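Local coordinates for pseudoazurin (Blue copper protein) (Sinorhizobium meliloti, PDB 3TU6) that binds a single copper ion in a cupredoxin beta barrel and probably carries electrons in the periplasm, at residues G50-A55 / P97-A102; A102-K107 / E122-G127. All blocks are in the same frame, centred on the assembly; numbering follows the deposited sequence.

Interaction 1. Residues G50-A55 / P97-A102; sequences GAPEGA and PANLEA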
ATOM      1  N   GLY A  50       6.179   7.614  -3.977  1.00 27.92           N
ATOM      2  CA  GLY A  50       5.880   6.181  -3.992  1.00 27.52           C
ATOM      3  C   GLY A  50       4.859   5.765  -5.038  1.00 27.92           C
ATOM      4  O   GLY A  50       4.169   4.762  -4.863  1.00 26.53           O
ATOM      5  N   ALA A  51       4.767   6.528  -6.125  1.00 29.14           N
ATOM      6  CA  ALA A  51       3.840   6.225  -7.214  1.00 29.67           C
ATOM      7  C   ALA A  51       4.479   6.566  -8.556  1.00 31.35           C
ATOM      8  O   ALA A  51       5.419   7.363  -8.607  1.00 29.85           O
ATOM      9  CB  ALA A  51       2.546   7.000  -7.035  1.00 29.94           C
ATOM     10  N   PRO A  52       3.976   5.963  -9.650  1.00 32.76           N
ATOM     11  CA  PRO A  52       4.513   6.292 -10.972  1.00 34.57           C
ATOM     12  C   PRO A  52       4.206   7.735 -11.367  1.00 36.47           C
ATOM     13  O   PRO A  52       3.222   8.310 -10.897  1.00 33.80           O
ATOM     14  CB  PRO A  52       3.803   5.301 -11.903  1.00 34.71           C
ATOM     15  CG  PRO A  52       2.573   4.900 -11.181  1.00 35.04           C
ATOM     16  CD  PRO A  52       2.898   4.960  -9.723  1.00 31.53           C
ATOM     17  N   GLU A  53       5.054   8.307 -12.217  1.00 39.48           N
ATOM     18  CA  GLU A  53       4.926   9.709 -12.618  1.00 42.63           C
ATOM     19  C   GLU A  53       3.567   9.980 -13.261  1.00 42.51           C
ATOM     20  O   GLU A  53       3.092   9.191 -14.078  1.00 42.61           O
ATOM     21  CB  GLU A  53       6.048  10.095 -13.587  1.00 45.34           C
ATOM     22  CG  GLU A  53       7.440  10.096 -12.957  1.00 52.79           C
ATOM     23  CD  GLU A  53       8.535  10.525 -13.920  1.00 59.87           C
ATOM     24  OE1 GLU A  53       8.284  10.569 -15.144  1.00 67.22           O
ATOM     25  OE2 GLU A  53       9.655  10.818 -13.450  1.00 64.59           O
ATOM     26  N   GLY A  54       2.943  11.087 -12.867  1.00 43.26           N
ATOM     27  CA  GLY A  54       1.649  11.497 -13.414  1.00 44.44           C
ATOM     28  C   GLY A  54       0.442  10.807 -12.800  1.00 44.16           C
ATOM     29  O   GLY A  54      -0.684  11.005 -13.262  1.00 44.70           O
ATOM     30  N   ALA A  55       0.663  10.007 -11.759  1.00 43.73           N
ATOM     31  CA  ALA A  55      -0.418   9.264 -11.111  1.00 42.76           C
ATOM     32  C   ALA A  55      -1.143  10.136 -10.092  1.00 42.90           C
ATOM     33  O   ALA A  55      -0.545  11.026  -9.486  1.00 41.92           O
ATOM     34  CB  ALA A  55       0.129   8.015 -10.437  1.00 42.28           C
ATOM     35  N   PRO A  97       5.082  -3.749 -12.858  1.00 45.51           N
ATOM     36  CA  PRO A  97       5.799  -2.832 -11.974  1.00 45.61           C
ATOM     37  C   PRO A  97       6.989  -2.173 -12.680  1.00 46.10           C
ATOM     38  O   PRO A  97       8.132  -2.612 -12.527  1.00 48.90           O
ATOM     39  CB  PRO A  97       6.255  -3.744 -10.832  1.00 45.84           C
ATOM     40  CG  PRO A  97       6.454  -5.066 -11.480  1.00 45.61           C
ATOM     41  CD  PRO A  97       5.415  -5.157 -12.568  1.00 45.50           C
ATOM     42  N   ALA A  98       6.706  -1.125 -13.450  1.00 44.92           N
ATOM     43  CA  ALA A  98       7.733  -0.419 -14.217  1.00 44.74           C
ATOM     44  C   ALA A  98       8.615   0.468 -13.334  1.00 43.88           C
ATOM     45  O   ALA A  98       9.815   0.593 -13.579  1.00 45.35           O
ATOM     46  CB  ALA A  98       7.087   0.414 -15.316  1.00 45.24           C
ATOM     47  N   ASN A  99       8.016   1.073 -12.308  1.00 40.14           N
ATOM     48  CA  ASN A  99       8.729   1.987 -11.407  1.00 39.21           C
ATOM     49  C   ASN A  99       9.205   1.315 -10.111  1.00 37.88           C
ATOM     50  O   ASN A  99       9.319   1.968  -9.072  1.00 35.28           O
ATOM     51  CB  ASN A  99       7.840   3.195 -11.075  1.00 38.40           C
ATOM     52  CG  ASN A  99       6.616   2.819 -10.252  1.00 33.19           C
ATOM     53  OD1 ASN A  99       6.087   1.715 -10.380  1.00 27.18           O
ATOM     54  ND2 ASN A  99       6.164   3.734  -9.406  1.00 35.28           N
ATOM     55  N   LEU A 100       9.498   0.017 -10.182  1.00 36.79           N
ATOM     56  CA  LEU A 100       9.895  -0.755  -9.005  1.00 36.86           C
ATOM     57  C   LEU A 100      11.236  -0.282  -8.441  1.00 37.61           C
ATOM     58  O   LEU A 100      11.419  -0.235  -7.224  1.00 37.26           O
ATOM     59  CB  LEU A 100       9.956  -2.250  -9.351  1.00 37.43           C
ATOM     60  CG  LEU A 100      10.185  -3.269  -8.226  1.00 37.68           C
ATOM     61  CD1 LEU A 100      11.659  -3.358  -7.850  1.00 44.62           C
ATOM     62  CD2 LEU A 100       9.336  -2.949  -7.000  1.00 35.23           C
ATOM     63  N   GLU A 101      12.165   0.062  -9.329  1.00 37.76           N
ATOM     64  CA  GLU A 101      13.477   0.568  -8.927  1.00 39.18           C
ATOM     65  C   GLU A 101      13.356   1.913  -8.205  1.00 37.52           C
ATOM     66  O   GLU A 101      14.049   2.157  -7.217  1.00 37.05           O
ATOM     67  CB  GLU A 101      14.390   0.707 -10.150  1.00 41.52           C
ATOM     68  CG  GLU A 101      15.851   1.009  -9.819  1.00 49.16           C
ATOM     69  CD  GLU A 101      16.725   1.173 -11.055  1.00 60.11           C
ATOM     70  OE1 GLU A 101      16.226   0.975 -12.185  1.00 64.34           O
ATOM     71  OE2 GLU A 101      17.919   1.502 -10.895  1.00 64.41           O
ATOM     72  N   ALA A 102      12.471   2.774  -8.702  1.00 35.27           N
ATOM     73  CA  ALA A 102      12.269   4.102  -8.124  1.00 34.99           C
ATOM     74  C   ALA A 102      11.656   4.035  -6.725  1.00 32.55           C
ATOM     75  O   ALA A 102      12.093   4.748  -5.821  1.00 33.01           O
ATOM     76  CB  ALA A 102      11.397   4.951  -9.042  1.00 35.60           C
TER
HETATM   77  O   HOH W   1       7.780   5.889  -8.920  1.00 26.54           O

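Interaction 2. Residues A102-K107 / E122-G127; sequences AVKGIK and EIESGG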
ATOM      1  N   ALA A 102      12.471   2.774  -8.702  1.00 35.27           N
ATOM      2  CA  ALA A 102      12.269   4.102  -8.124  1.00 34.99           C
ATOM      3  C   ALA A 102      11.656   4.035  -6.725  1.00 32.55           C
ATOM      4  O   ALA A 102      12.093   4.748  -5.821  1.00 33.01           O
ATOM      5  CB  ALA A 102      11.397   4.951  -9.042  1.00 35.60           C
ATOM      6  N   VAL A 103      10.651   3.179  -6.552  1.00 30.80           N
ATOM      7  CA  VAL A 103       9.962   3.047  -5.260  1.00 29.97           C
ATOM      8  C   VAL A 103      10.831   2.391  -4.180  1.00 29.25           C
ATOM      9  O   VAL A 103      10.580   2.572  -2.991  1.00 27.50           O
ATOM     10  CB  VAL A 103       8.628   2.273  -5.383  1.00 29.25           C
ATOM     11  CG1 VAL A 103       7.675   3.007  -6.320  1.00 32.44           C
ATOM     12  CG2 VAL A 103       8.864   0.842  -5.853  1.00 30.71           C
ATOM     13  N   LYS A 104      11.848   1.633  -4.592  1.00 29.75           N
ATOM     14  CA  LYS A 104      12.810   1.059  -3.644  1.00 30.22           C
ATOM     15  C   LYS A 104      13.649   2.129  -2.940  1.00 31.09           C
ATOM     16  O   LYS A 104      14.088   1.926  -1.807  1.00 30.41           O
ATOM     17  CB  LYS A 104      13.743   0.060  -4.342  1.00 31.13           C
ATOM     18  CG  LYS A 104      13.178  -1.344  -4.464  1.00 32.94           C
ATOM     19  CD  LYS A 104      14.145  -2.267  -5.191  1.00 33.39           C
ATOM     20  CE  LYS A 104      13.748  -3.725  -5.038  1.00 33.16           C
ATOM     21  NZ  LYS A 104      14.593  -4.630  -5.867  1.00 31.33           N
ATOM     22  N   GLY A 105      13.862   3.260  -3.611  1.00 31.63           N
ATOM     23  CA  GLY A 105      14.763   4.304  -3.118  1.00 32.28           C
ATOM     24  C   GLY A 105      14.145   5.412  -2.281  1.00 30.95           C
ATOM     25  O   GLY A 105      14.852   6.335  -1.876  1.00 30.44           O
ATOM     26  N   ILE A 106      12.842   5.335  -2.011  1.00 30.37           N
ATOM     27  CA  ILE A 106      12.167   6.378  -1.228  1.00 29.99           C
ATOM     28  C   ILE A 106      12.416   6.190   0.274  1.00 30.91           C
ATOM     29  O   ILE A 106      13.038   5.211   0.690  1.00 29.72           O
ATOM     30  CB  ILE A 106      10.639   6.451  -1.529  1.00 30.13           C
ATOM     31  CG1 ILE A 106       9.883   5.263  -0.924  1.00 25.43           C
ATOM     32  CG2 ILE A 106      10.396   6.534  -3.031  1.00 28.61           C
ATOM     33  CD1 ILE A 106       8.398   5.275  -1.235  1.00 27.41           C
ATOM     34  N   LYS A 107      11.929   7.134   1.077  1.00 30.77           N
ATOM     35  CA  LYS A 107      12.160   7.116   2.520  1.00 30.81           C
ATOM     36  C   LYS A 107      11.223   6.140   3.230  1.00 28.72           C
ATOM     37  O   LYS A 107      10.001   6.296   3.183  1.00 28.26           O
ATOM     38  CB  LYS A 107      11.979   8.520   3.107  1.00 31.21           C
ATOM     39  N   GLU A 122       8.059 -10.124  -2.168  1.00 24.83           N
ATOM     40  CA  GLU A 122       6.775 -10.733  -2.517  1.00 24.82           C
ATOM     41  C   GLU A 122       6.397 -10.441  -3.972  1.00 24.79           C
ATOM     42  O   GLU A 122       5.923 -11.326  -4.682  1.00 23.93           O
ATOM     43  CB  GLU A 122       5.674 -10.235  -1.570  1.00 24.81           C
ATOM     44  CG  GLU A 122       4.353 -10.999  -1.672  1.00 28.44           C
ATOM     45  CD  GLU A 122       3.309 -10.531  -0.664  1.00 41.31           C
ATOM     46  OE1 GLU A 122       2.109 -10.524  -1.015  1.00 41.72           O
ATOM     47  OE2 GLU A 122       3.676 -10.173   0.477  1.00 34.36           O
ATOM     48  N   ILE A 123       6.615  -9.202  -4.405  1.00 24.24           N
ATOM     49  CA  ILE A 123       6.311  -8.789  -5.777  1.00 22.47           C
ATOM     50  C   ILE A 123       7.261  -9.438  -6.785  1.00 24.53           C
ATOM     51  O   ILE A 123       6.826  -9.945  -7.820  1.00 24.92           O
ATOM     52  CB  ILE A 123       6.392  -7.252  -5.938  1.00 21.84           C
ATOM     53  CG1 ILE A 123       5.289  -6.566  -5.130  1.00 18.98           C
ATOM     54  CG2 ILE A 123       6.262  -6.854  -7.402  1.00 21.47           C
ATOM     55  CD1 ILE A 123       5.480  -5.070  -4.995  1.00  9.30           C
ATOM     56  N   GLU A 124       8.554  -9.420  -6.476  1.00 25.24           N
ATOM     57  CA  GLU A 124       9.573  -9.911  -7.403  1.00 28.13           C
ATOM     58  C   GLU A 124       9.594 -11.436  -7.504  1.00 29.14           C
ATOM     59  O   GLU A 124       9.506 -11.986  -8.603  1.00 29.72           O
ATOM     60  CB  GLU A 124      10.957  -9.400  -6.993  1.00 29.85           C
ATOM     61  CG  GLU A 124      11.139  -7.900  -7.169  1.00 37.29           C
ATOM     62  CD  GLU A 124      12.444  -7.399  -6.580  1.00 39.92           C
ATOM     63  OE1 GLU A 124      13.515  -7.879  -7.007  1.00 50.93           O
ATOM     64  OE2 GLU A 124      12.398  -6.521  -5.692  1.00 40.38           O
ATOM     65  N   SER A 125       9.707 -12.108  -6.360  1.00 29.96           N
ATOM     66  CA  SER A 125       9.936 -13.558  -6.328  1.00 32.35           C
ATOM     67  C   SER A 125       8.781 -14.383  -5.747  1.00 33.08           C
ATOM     68  O   SER A 125       8.833 -15.613  -5.774  1.00 32.90           O
ATOM     69  CB  SER A 125      11.219 -13.861  -5.545  1.00 32.30           C
ATOM     70  OG  SER A 125      11.099 -13.469  -4.189  1.00 31.50           O
ATOM     71  N   GLY A 126       7.750 -13.720  -5.224  1.00 35.17           N
ATOM     72  CA  GLY A 126       6.611 -14.413  -4.616  1.00 37.12           C
ATOM     73  C   GLY A 126       6.676 -14.436  -3.098  1.00 39.72           C
ATOM     74  O   GLY A 126       5.669 -14.200  -2.427  1.00 40.03           O
ATOM     75  N   GLY A 127       7.858 -14.723  -2.557  1.00 42.37           N
ATOM     76  CA  GLY A 127       8.069 -14.739  -1.109  1.00 44.83           C
ATOM     77  C   GLY A 127       9.491 -14.377  -0.728  1.00 46.88           C
ATOM     78  O   GLY A 127      10.446 -14.781  -1.394  1.00 50.69           O
TER

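Interaction 1. Residues G50-A55 / P97-A102
The side-chain amide of Asn99 comes up against one face of the peptide between Ala51 and Pro52, with its plane turned about 42° from that of the peptide. Asn99 ND2 stands almost straight over Pro52 N, 3.1 Å away, and 3.4 Å from Ala51 C. The acylated proline nitrogen has no hydrogen to give and, with its lone pair drawn into the peptide bond, does not accept one, so this closeness is van der Waals contact and not a bond. The pyrrolidine ring continues the same surface: ND2 lies over the ring's face, displaced toward its nitrogen, with Pro52 CD at 3.5 Å and Pro52 CB at 3.8 Å. The polar link is made by water 1. It accepts from Asn99 ND2 at 2.7 Å, through the N-H on the CB side of the amide, and donates to Ala51 O at 2.8 Å, arriving from well above the peptide plane, on the face that ND2 covers.

Asn99 CG sits between its backbone N and carbonyl carbon (chi1 67°), which sends the amide out toward the loop. Its other end is held as well, because OD1 takes a hydrogen bond from Val75 N on strand 74-79; with both ends engaged, the amide is probably fixed in this orientation.

In the cupredoxin fold this joins the loop after strand 45-46 to the start of helix 100-104, which follows the last barrel strand. Asn99 occupies the N-cap position of that helix, but its side chain makes no capping bond there and is spent on the barrel and the loop.

On the loop side, Pro52 opens a type II beta turn closed by Ala55 N to Pro52 O at 3.2 Å, with Gly54 taking the positive phi. Ala51, Pro52 and Ala55 also rest on Tyr76 of strand 74-79.

Interaction 2. Residues A102-K107 / E122-G127
Lys104 NZ donates to Glu124 OE2 at 2.9 Å, a salt bridge between the only two residues of 102-107 and 122-127 that touch. The ammonium comes in on the syn side of OE2, 32° out of the carboxylate plane. Glu124 OE1 is farther off, 3.6 Å from Lys104 NZ, and the grip is therefore on one oxygen and not a symmetric fork. Nor does the lysine meet its partner head-on: the angle CE-NZ-OE2 is close to 86°, which sets the oxygen beside the end of the chain and brings Lys104 CE to 3.2 Å from Glu124 OE2.

Both side chains have to stretch to meet, since the closest CA pair, Lys104 and Ile123, is 12.0 Å apart. The lysine runs extended beyond CG, and Glu124 reaches back from the opposite direction, CG anti to its carbonyl carbon (chi1 -68°). The bridge ties the end of helix 100-104 to the last turn of helix 112-125, the two C-terminal helices that pseudoazurin adds to the cupredoxin barrel. The helices also meet through Phe120 of helix 112-125, which touches the buried Val103 and the Lys104 side chain, while Ile123 rests on Val24 of strand 19-27.

A methionine in place of Lys104 would probably leave the Glu124 carboxylate without its positive mate and freer to swing, even if some contact with Phe120 survived.

Just past Lys104 the helix gives way to loop, with Gly105 N bonded to Ala102 O at 3.2 Å. At the C-terminal end of the chain, Ser125 OG hydrogen-bonds to Ala121 O, and Gly126 leaves helical geometry with a positive phi.

The two contacts lie 11 Å apart, centre to centre, and share Ala102 on the short helix 100-104. Interaction 1 uses the start of that helix to meet the loop after strand 45-46; interaction 2 uses its end to meet helix 112-125. They come in series along the chain, the first closing before the second opens. They also touch: Gly50 CA packs 3.8 Å from Ile106 CD1, and Leu100 CD1 lies 3.9 Å from Glu124 OE2. Helix 100-104 thus stands between barrel loop and final helix, joining the C-terminal extension to the cupredoxin body at the surface, away from the copper ligands.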